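Local coordinates for ankyrin repeat domain protein (Legionella pneumophila subsp. pneumophila, PDB 6MCA) that is a bacterial effector with ankyrin repeats and a cysteine protease-like fold that interacts with LARP7, a component of the host 7SK snRNP complex, at residues A[103-108]-A[137-142]; A[290-295]-A[335-340]; A[358-363]-A[374-379]. All coordinates share one frame; numbering follows the deposited sequence.

Overall arrangement
Contact 1 belongs to the ankyrin region, whereas contacts 2 and 3 lie together on the opposite side of the chain's centre: the centre of contact 1 is about 45 Å from that of contact 2 and about 41 Å from that of contact 3. Contacts 2 and 3 have centres about 11 Å apart and touch directly. Val292 CG1 meets Val358 CG2 at 3.5 Å, Met337 SD lies 3.5 Å from Ser361 OG, and Ile339 CD1 packs 3.6 Å from Leu377 CD2, so the paired helices of contact 3 cover one face of the strand pair in contact 2. A glycerol, probably from the crystallisation liquor, is bound by Ser340 at the end of contact 2.

Contact 1: residues A[103-108]-A[137-142]; sequences MTKLLL and KQLLYH
Leu139 makes the main apolar contact with helix 101-109, its CD2 methyl entering between Thr104 and Lys105. That methyl lies 3.8 Å from Lys105 N and 3.9 Å from Lys105 CB, so it meets the backbone as well as the root of the lysine, whose extended chain then leads away. Thr104 CG2 meets Leu139 CD2 at 4.0 Å as the two side chains run antiparallel past one another. Further along, Leu108 CD1 has two apolar partners: Leu139 CG at 4.0 Å and Leu140 CD2 at 3.9 Å, the Leu108 and Leu140 side chains crossing nearly at a right angle. The short axes run almost parallel, 8° apart with a closest approach of 10.6 Å, which fits neighbouring helices stacked side by side in an ankyrin domain; residues 103-108 fall within a predicted ANK repeat. No hydrogen bond joins the two segments. The polar end of Thr104 turns back along the chain to Asp100, just ahead of helix 101-109: with chi1 at -58°, OG1 stands beside the backbone N and bonds Asp100 O, while CG2 faces Leu139. Helix 91-97 adds Leu92, which touches both Thr104 and Leu108.

Contact 2: residues A[290-295]-A[335-340]; sequences GSVNIY and AQMPIS
The carbonyl of Ile339 is met by Ser291 OG from above its plane, 46° out of it. The strand parts of these segments are the last two strands at one edge of a five-stranded antiparallel sheet, 331-337 being outermost and 292-297 its neighbour. Ile294 and Ala335 are a hydrogen-bonded pair: Ile294 N donates to Ala335 O at 2.9 Å, and Ala335 N returns a bond to Ile294 O at 2.9 Å. Asn293 and Gln336 form the next, non-hydrogen-bonded pair, with side chains on the opposite face of the sheet from those of Val292, Ile294, Ala335 and Met337. Beyond them Met337 N gives a 3.0 Å bond to Val292 O, but the return link runs through a water, which accepts from Val292 N at 3.3 Å and can donate to Met337 O at 2.9 Å. The edge strand then turns: Pro338 is the centre of an inverse gamma turn, closed by Ile339 N bonding Met337 O at 2.8 Å. After the turn, Ser291 OG donates to Ile339 O at 2.9 Å, tying the loop residues together past the regular pairing. On the apolar face the two methyls of Val292 divide their work. With chi1 at 168°, CG1 is anti to the backbone N and lies alongside Met337 CB, whereas CG2, beside that N, reaches Ile339 CG1 at 3.7 Å.

Contact 3: residues A[358-363]-A[374-379]; sequences VAYSMQ and DVALSL
Tyr360 meets three residues of helix 373-399, all on the same side of its ring plane, through its two margins. With chi1 at -165°, CG is anti to the backbone N and the ring is carried toward the facing helix. There its CD1-CE1 margin meets Ala376 and Val375: CD1 lies 4.3 Å from Ala376 CB and CE1 lies 4.2 Å from Val375 CG1. The CD2-CE2 margin meets Leu379, whose CD2 methyl sits at 3.9 Å from both Tyr360 CD2 and Tyr360 CE2, the leucine side chain set roughly perpendicular to that of the tyrosine. Tyr217 adds an edge-to-face ring contact to Tyr360, and Tyr214 touches both Tyr360 and Leu379. Ser361 adopts a different conformation. Its OG stands beside the backbone N, at chi1 -70°, and hydrogen-bonds Pro357 O one turn back in the same helix; the hydroxyl thus has a polar partner although it is buried against a methyl, with OG only 3.2 Å from Ala376 CB. The small side chains permit this close passage, the CA atoms of Ser361 and Ala376 being 6.0 Å apart. The axes of the segments approach to 8.7 Å at an angle of 154°, the geometry of an antiparallel helix pair, here laid by Val358 and Met362 of its first helix against strand 276-280 of the antiparallel sheet.

Contact 1: residues A[103-108]-A[137-142]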
loop_
_atom_site.group_PDB
_atom_site.type_symbol
_atom_site.label_atom_id
_atom_site.label_comp_id
_atom_site.label_asym_id
_atom_site.label_seq_id
_atom_site.Cartn_x
_atom_site.Cartn_y
_atom_site.Cartn_z
ATOM N N MET A 103 13.989 -4.196 20.192
ATOM C CA MET A 103 12.696 -4.802 20.498
ATOM C C MET A 103 12.436 -6.021 19.621
ATOM O O MET A 103 11.914 -7.036 20.096
ATOM C CB MET A 103 11.580 -3.771 20.334
ATOM C CG MET A 103 10.197 -4.283 20.705
ATOM S SD MET A 103 9.932 -4.378 22.486
ATOM C CE MET A 103 10.084 -2.652 22.940
ATOM N N THR A 104 12.794 -5.938 18.336
ATOM C CA THR A 104 12.620 -7.080 17.444
ATOM C C THR A 104 13.456 -8.267 17.904
ATOM O O THR A 104 12.981 -9.408 17.902
ATOM C CB THR A 104 12.989 -6.691 16.011
ATOM O OG1 THR A 104 12.180 -5.586 15.588
ATOM C CG2 THR A 104 12.773 -7.863 15.063
ATOM N N LYS A 105 14.704 -8.015 18.307
ATOM C CA LYS A 105 15.561 -9.092 18.788
ATOM C C LYS A 105 15.021 -9.693 20.079
ATOM O O LYS A 105 15.034 -10.918 20.252
ATOM C CB LYS A 105 16.986 -8.575 18.987
ATOM C CG LYS A 105 18.020 -9.661 19.239
ATOM C CD LYS A 105 19.376 -9.059 19.572
ATOM C CE LYS A 105 20.407 -10.137 19.863
ATOM N NZ LYS A 105 21.690 -9.556 20.350
ATOM N N LEU A 106 14.538 -8.849 20.994
ATOM C CA LEU A 106 13.946 -9.349 22.230
ATOM C C LEU A 106 12.743 -10.237 21.940
ATOM O O LEU A 106 12.599 -11.318 22.522
ATOM C CB LEU A 106 13.547 -8.182 23.132
ATOM C CG LEU A 106 12.675 -8.548 24.336
ATOM C CD1 LEU A 106 13.434 -9.443 25.307
ATOM C CD2 LEU A 106 12.157 -7.302 25.036
ATOM N N LEU A 107 11.866 -9.794 21.035
ATOM C CA LEU A 107 10.679 -10.579 20.715
ATOM C C LEU A 107 11.050 -11.897 20.046
ATOM O O LEU A 107 10.506 -12.952 20.394
ATOM C CB LEU A 107 9.738 -9.767 19.825
ATOM C CG LEU A 107 9.083 -8.557 20.493
ATOM C CD1 LEU A 107 8.257 -7.770 19.490
ATOM C CD2 LEU A 107 8.228 -8.992 21.672
ATOM N N LEU A 108 11.979 -11.860 19.087
ATOM C CA LEU A 108 12.385 -13.081 18.398
ATOM C C LEU A 108 13.079 -14.056 19.341
ATOM O O LEU A 108 12.968 -15.275 19.160
ATOM C CB LEU A 108 13.302 -12.743 17.223
ATOM C CG LEU A 108 12.650 -12.090 16.003
ATOM C CD1 LEU A 108 13.710 -11.607 15.026
ATOM C CD2 LEU A 108 11.692 -13.057 15.327
ATOM N N LYS A 137 15.831 -6.757 8.277
ATOM C CA LYS A 137 15.582 -7.873 7.371
ATOM C C LYS A 137 16.521 -9.036 7.662
ATOM O O LYS A 137 16.096 -10.195 7.680
ATOM C CB LYS A 137 15.733 -7.423 5.920
ATOM C CG LYS A 137 14.543 -6.660 5.368
ATOM C CD LYS A 137 14.394 -6.898 3.875
ATOM C CE LYS A 137 15.651 -6.505 3.116
ATOM N NZ LYS A 137 15.975 -5.064 3.286
ATOM N N GLN A 138 17.802 -8.746 7.897
ATOM C CA GLN A 138 18.755 -9.810 8.192
ATOM C C GLN A 138 18.493 -10.418 9.564
ATOM O O GLN A 138 18.654 -11.629 9.754
ATOM C CB GLN A 138 20.183 -9.274 8.100
ATOM C CG GLN A 138 20.623 -8.965 6.681
ATOM C CD GLN A 138 21.914 -8.177 6.629
ATOM O OE1 GLN A 138 22.457 -7.783 7.661
ATOM N NE2 GLN A 138 22.411 -7.940 5.421
ATOM N N LEU A 139 18.088 -9.591 10.533
ATOM C CA LEU A 139 17.705 -10.124 11.837
ATOM C C LEU A 139 16.528 -11.084 11.710
ATOM O O LEU A 139 16.502 -12.135 12.360
ATOM C CB LEU A 139 17.368 -8.981 12.795
ATOM C CG LEU A 139 16.901 -9.371 14.201
ATOM C CD1 LEU A 139 17.852 -10.378 14.839
ATOM C CD2 LEU A 139 16.753 -8.137 15.077
ATOM N N LEU A 140 15.548 -10.744 10.869
ATOM C CA LEU A 140 14.411 -11.636 10.666
ATOM C C LEU A 140 14.819 -12.892 9.902
ATOM O O LEU A 140 14.318 -13.987 10.187
ATOM C CB LEU A 140 13.290 -10.895 9.938
ATOM C CG LEU A 140 12.603 -9.790 10.744
ATOM C CD1 LEU A 140 11.755 -8.905 9.841
ATOM C CD2 LEU A 140 11.760 -10.386 11.861
ATOM N N TYR A 141 15.721 -12.753 8.925
ATOM C CA TYR A 141 16.244 -13.916 8.211
ATOM C C TYR A 141 16.905 -14.892 9.174
ATOM O O TYR A 141 16.688 -16.107 9.097
ATOM C CB TYR A 141 17.256 -13.483 7.148
ATOM C CG TYR A 141 16.720 -12.619 6.030
ATOM C CD1 TYR A 141 15.382 -12.660 5.663
ATOM C CD2 TYR A 141 17.566 -11.764 5.334
ATOM C CE1 TYR A 141 14.902 -11.866 4.633
ATOM C CE2 TYR A 141 17.096 -10.969 4.309
ATOM C CZ TYR A 141 15.766 -11.023 3.962
ATOM O OH TYR A 141 15.301 -10.230 2.938
ATOM N N HIS A 142 17.729 -14.370 10.087
ATOM C CA HIS A 142 18.470 -15.221 11.011
ATOM C C HIS A 142 17.540 -16.040 11.897
ATOM O O HIS A 142 17.914 -17.129 12.348
ATOM C CB HIS A 142 19.405 -14.361 11.863
ATOM C CG HIS A 142 20.136 -15.123 12.923
ATOM N ND1 HIS A 142 20.163 -14.721 14.242
ATOM C CD2 HIS A 142 20.872 -16.258 12.861
ATOM C CE1 HIS A 142 20.881 -15.578 14.946
ATOM N NE2 HIS A 142 21.323 -16.520 14.132
#

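Contact 2: residues A[290-295]-A[335-340]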
loop_
_atom_site.group_PDB
_atom_site.type_symbol
_atom_site.label_atom_id
_atom_site.label_comp_id
_atom_site.label_asym_id
_atom_site.label_seq_id
_atom_site.Cartn_x
_atom_site.Cartn_y
_atom_site.Cartn_z
ATOM N N GLY A 290 -14.186 18.179 -10.599
ATOM C CA GLY A 290 -13.029 17.685 -11.309
ATOM C C GLY A 290 -12.104 16.937 -10.368
ATOM O O GLY A 290 -12.266 16.937 -9.147
ATOM N N SER A 291 -11.097 16.288 -10.954
ATOM C CA SER A 291 -10.264 15.385 -10.168
ATOM C C SER A 291 -9.240 16.130 -9.322
ATOM O O SER A 291 -9.039 15.787 -8.152
ATOM C CB SER A 291 -9.564 14.385 -11.085
ATOM O OG SER A 291 -10.458 13.382 -11.529
ATOM N N VAL A 292 -8.576 17.136 -9.886
ATOM C CA VAL A 292 -7.416 17.757 -9.254
ATOM C C VAL A 292 -7.571 19.269 -9.299
ATOM O O VAL A 292 -7.593 19.862 -10.388
ATOM C CB VAL A 292 -6.102 17.341 -9.936
ATOM C CG1 VAL A 292 -4.964 18.229 -9.462
ATOM C CG2 VAL A 292 -5.803 15.875 -9.662
ATOM N N ASN A 293 -7.627 19.893 -8.121
ATOM C CA ASN A 293 -7.731 21.343 -7.999
ATOM C C ASN A 293 -6.543 21.896 -7.223
ATOM O O ASN A 293 -6.142 21.334 -6.199
ATOM C CB ASN A 293 -9.037 21.749 -7.307
ATOM C CG ASN A 293 -10.254 21.504 -8.175
ATOM O OD1 ASN A 293 -10.590 22.319 -9.033
ATOM N ND2 ASN A 293 -10.921 20.378 -7.956
ATOM N N ILE A 294 -5.992 23.010 -7.704
ATOM C CA ILE A 294 -4.818 23.647 -7.118
ATOM C C ILE A 294 -5.189 25.070 -6.726
ATOM O O ILE A 294 -5.663 25.847 -7.564
ATOM C CB ILE A 294 -3.626 23.644 -8.093
ATOM C CG1 ILE A 294 -3.336 22.223 -8.583
ATOM C CG2 ILE A 294 -2.395 24.254 -7.434
ATOM C CD1 ILE A 294 -2.388 22.164 -9.759
ATOM N N TYR A 295 -4.957 25.406 -5.461
ATOM C CA TYR A 295 -5.277 26.693 -4.871
ATOM C C TYR A 295 -4.008 27.357 -4.355
ATOM O O TYR A 295 -2.989 26.702 -4.114
ATOM C CB TYR A 295 -6.264 26.549 -3.700
ATOM C CG TYR A 295 -7.389 25.559 -3.903
ATOM C CD1 TYR A 295 -7.175 24.191 -3.765
ATOM C CD2 TYR A 295 -8.675 25.992 -4.195
ATOM C CE1 TYR A 295 -8.203 23.286 -3.941
ATOM C CE2 TYR A 295 -9.710 25.094 -4.369
ATOM C CZ TYR A 295 -9.469 23.743 -4.241
ATOM O OH TYR A 295 -10.499 22.848 -4.414
ATOM N N ALA A 335 -5.660 26.742 -10.334
ATOM C CA ALA A 335 -5.491 25.889 -11.501
ATOM C C ALA A 335 -6.202 24.561 -11.280
ATOM O O ALA A 335 -6.687 24.260 -10.189
ATOM C CB ALA A 335 -4.008 25.659 -11.815
ATOM N N GLN A 336 -6.252 23.762 -12.342
ATOM C CA GLN A 336 -6.827 22.428 -12.273
ATOM C C GLN A 336 -6.040 21.520 -13.202
ATOM O O GLN A 336 -5.333 21.983 -14.100
ATOM C CB GLN A 336 -8.314 22.430 -12.648
ATOM C CG GLN A 336 -8.600 22.971 -14.038
ATOM C CD GLN A 336 -10.073 23.265 -14.265
ATOM O OE1 GLN A 336 -10.574 24.321 -13.877
ATOM N NE2 GLN A 336 -10.771 22.331 -14.900
ATOM N N MET A 337 -6.164 20.213 -12.976
ATOM C CA MET A 337 -5.457 19.255 -13.816
ATOM C C MET A 337 -6.438 18.223 -14.365
ATOM O O MET A 337 -7.242 17.664 -13.601
ATOM C CB MET A 337 -4.321 18.566 -13.049
ATOM C CG MET A 337 -3.047 19.399 -12.985
ATOM S SD MET A 337 -1.646 18.543 -12.239
ATOM C CE MET A 337 -1.484 17.132 -13.333
ATOM N N PRO A 338 -6.403 17.946 -15.672
ATOM C CA PRO A 338 -7.334 16.977 -16.293
ATOM C C PRO A 338 -6.932 15.530 -16.034
ATOM O O PRO A 338 -6.525 14.778 -16.924
ATOM C CB PRO A 338 -7.253 17.356 -17.775
ATOM C CG PRO A 338 -5.862 17.862 -17.946
ATOM C CD PRO A 338 -5.519 18.580 -16.666
ATOM N N ILE A 339 -7.048 15.120 -14.777
ATOM C CA ILE A 339 -6.795 13.741 -14.379
ATOM C C ILE A 339 -8.090 12.954 -14.533
ATOM O O ILE A 339 -9.159 13.413 -14.115
ATOM C CB ILE A 339 -6.269 13.675 -12.934
ATOM C CG1 ILE A 339 -4.857 14.263 -12.852
ATOM C CG2 ILE A 339 -6.290 12.249 -12.419
ATOM C CD1 ILE A 339 -3.749 13.242 -13.021
ATOM N N SER A 340 -7.998 11.774 -15.143
ATOM C CA SER A 340 -9.186 10.980 -15.421
ATOM C C SER A 340 -9.869 10.550 -14.127
ATOM O O SER A 340 -9.220 10.278 -13.112
ATOM C CB SER A 340 -8.823 9.750 -16.254
ATOM O OG SER A 340 -8.233 8.743 -15.450
HETATM O O HOH W 1 -9.702 18.810 -12.471
#

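Contact 3: residues A[358-363]-A[374-379]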
loop_
_atom_site.group_PDB
_atom_site.type_symbol
_atom_site.label_atom_id
_atom_site.label_comp_id
_atom_site.label_asym_id
_atom_site.label_seq_id
_atom_site.Cartn_x
_atom_site.Cartn_y
_atom_site.Cartn_z
ATOM N N VAL A 358 0.653 15.684 -9.926
ATOM C CA VAL A 358 0.200 16.915 -9.284
ATOM C C VAL A 358 1.358 17.602 -8.568
ATOM O O VAL A 358 1.563 18.814 -8.708
ATOM C CB VAL A 358 -0.965 16.620 -8.324
ATOM C CG1 VAL A 358 -1.342 17.869 -7.546
ATOM C CG2 VAL A 358 -2.158 16.097 -9.099
ATOM N N ALA A 359 2.129 16.841 -7.786
ATOM C CA ALA A 359 3.270 17.422 -7.085
ATOM C C ALA A 359 4.327 17.915 -8.066
ATOM O O ALA A 359 4.951 18.961 -7.846
ATOM C CB ALA A 359 3.866 16.406 -6.111
ATOM N N TYR A 360 4.530 17.182 -9.165
ATOM C CA TYR A 360 5.440 17.651 -10.206
ATOM C C TYR A 360 4.995 19.003 -10.756
ATOM O O TYR A 360 5.785 19.955 -10.822
ATOM C CB TYR A 360 5.529 16.613 -11.326
ATOM C CG TYR A 360 6.690 16.835 -12.266
ATOM C CD1 TYR A 360 6.618 17.788 -13.274
ATOM C CD2 TYR A 360 7.860 16.097 -12.143
ATOM C CE1 TYR A 360 7.675 18.002 -14.131
ATOM C CE2 TYR A 360 8.923 16.302 -12.999
ATOM C CZ TYR A 360 8.824 17.256 -13.990
ATOM O OH TYR A 360 9.877 17.470 -14.844
ATOM N N SER A 361 3.722 19.104 -11.152
ATOM C CA SER A 361 3.202 20.359 -11.686
ATOM C C SER A 361 3.344 21.490 -10.677
ATOM O O SER A 361 3.712 22.613 -11.040
ATOM C CB SER A 361 1.738 20.193 -12.093
ATOM O OG SER A 361 1.614 19.366 -13.234
ATOM N N MET A 362 3.054 21.214 -9.403
ATOM C CA MET A 362 3.173 22.251 -8.383
ATOM C C MET A 362 4.617 22.707 -8.233
ATOM O O MET A 362 4.879 23.889 -7.976
ATOM C CB MET A 362 2.626 21.743 -7.051
ATOM C CG MET A 362 1.126 21.535 -7.052
ATOM S SD MET A 362 0.559 20.683 -5.573
ATOM C CE MET A 362 0.837 21.940 -4.328
ATOM N N GLN A 363 5.571 21.786 -8.388
ATOM C CA GLN A 363 6.971 22.192 -8.400
ATOM C C GLN A 363 7.299 23.039 -9.622
ATOM O O GLN A 363 8.173 23.911 -9.552
ATOM C CB GLN A 363 7.882 20.969 -8.357
ATOM C CG GLN A 363 7.926 20.276 -7.017
ATOM C CD GLN A 363 8.841 19.074 -7.028
ATOM O OE1 GLN A 363 10.019 19.173 -6.684
ATOM N NE2 GLN A 363 8.306 17.927 -7.434
ATOM N N ASP A 374 1.195 19.151 -19.150
ATOM C CA ASP A 374 1.547 18.242 -20.237
ATOM C C ASP A 374 2.636 17.263 -19.813
ATOM O O ASP A 374 2.457 16.038 -19.881
ATOM C CB ASP A 374 1.997 19.048 -21.457
ATOM C CG ASP A 374 0.864 19.332 -22.420
ATOM O OD1 ASP A 374 -0.206 18.700 -22.286
ATOM O OD2 ASP A 374 1.044 20.188 -23.312
ATOM N N VAL A 375 3.784 17.795 -19.386
ATOM C CA VAL A 375 4.911 16.949 -19.008
ATOM C C VAL A 375 4.546 16.075 -17.817
ATOM O O VAL A 375 4.917 14.897 -17.757
ATOM C CB VAL A 375 6.154 17.814 -18.722
ATOM C CG1 VAL A 375 7.287 16.963 -18.168
ATOM C CG2 VAL A 375 6.597 18.535 -19.983
ATOM N N ALA A 376 3.799 16.630 -16.860
ATOM C CA ALA A 376 3.420 15.865 -15.676
ATOM C C ALA A 376 2.553 14.669 -16.046
ATOM O O ALA A 376 2.785 13.549 -15.575
ATOM C CB ALA A 376 2.696 16.770 -14.680
ATOM N N LEU A 377 1.551 14.882 -16.903
ATOM C CA LEU A 377 0.667 13.785 -17.283
ATOM C C LEU A 377 1.395 12.755 -18.140
ATOM O O LEU A 377 1.172 11.545 -17.990
ATOM C CB LEU A 377 -0.560 14.331 -18.013
ATOM C CG LEU A 377 -1.510 15.153 -17.138
ATOM C CD1 LEU A 377 -2.735 15.596 -17.922
ATOM C CD2 LEU A 377 -1.913 14.365 -15.905
ATOM N N SER A 378 2.272 13.210 -19.041
ATOM C CA SER A 378 3.050 12.267 -19.839
ATOM C C SER A 378 3.953 11.416 -18.954
ATOM O O SER A 378 4.054 10.195 -19.141
ATOM C CB SER A 378 3.870 13.020 -20.887
ATOM O OG SER A 378 4.517 12.122 -21.771
ATOM N N LEU A 379 4.610 12.046 -17.976
ATOM C CA LEU A 379 5.447 11.316 -17.032
ATOM C C LEU A 379 4.626 10.323 -16.223
ATOM O O LEU A 379 5.070 9.199 -15.969
ATOM C CB LEU A 379 6.157 12.304 -16.107
ATOM C CG LEU A 379 7.312 11.795 -15.247
ATOM C CD1 LEU A 379 8.522 11.480 -16.110
ATOM C CD2 LEU A 379 7.660 12.818 -14.178
#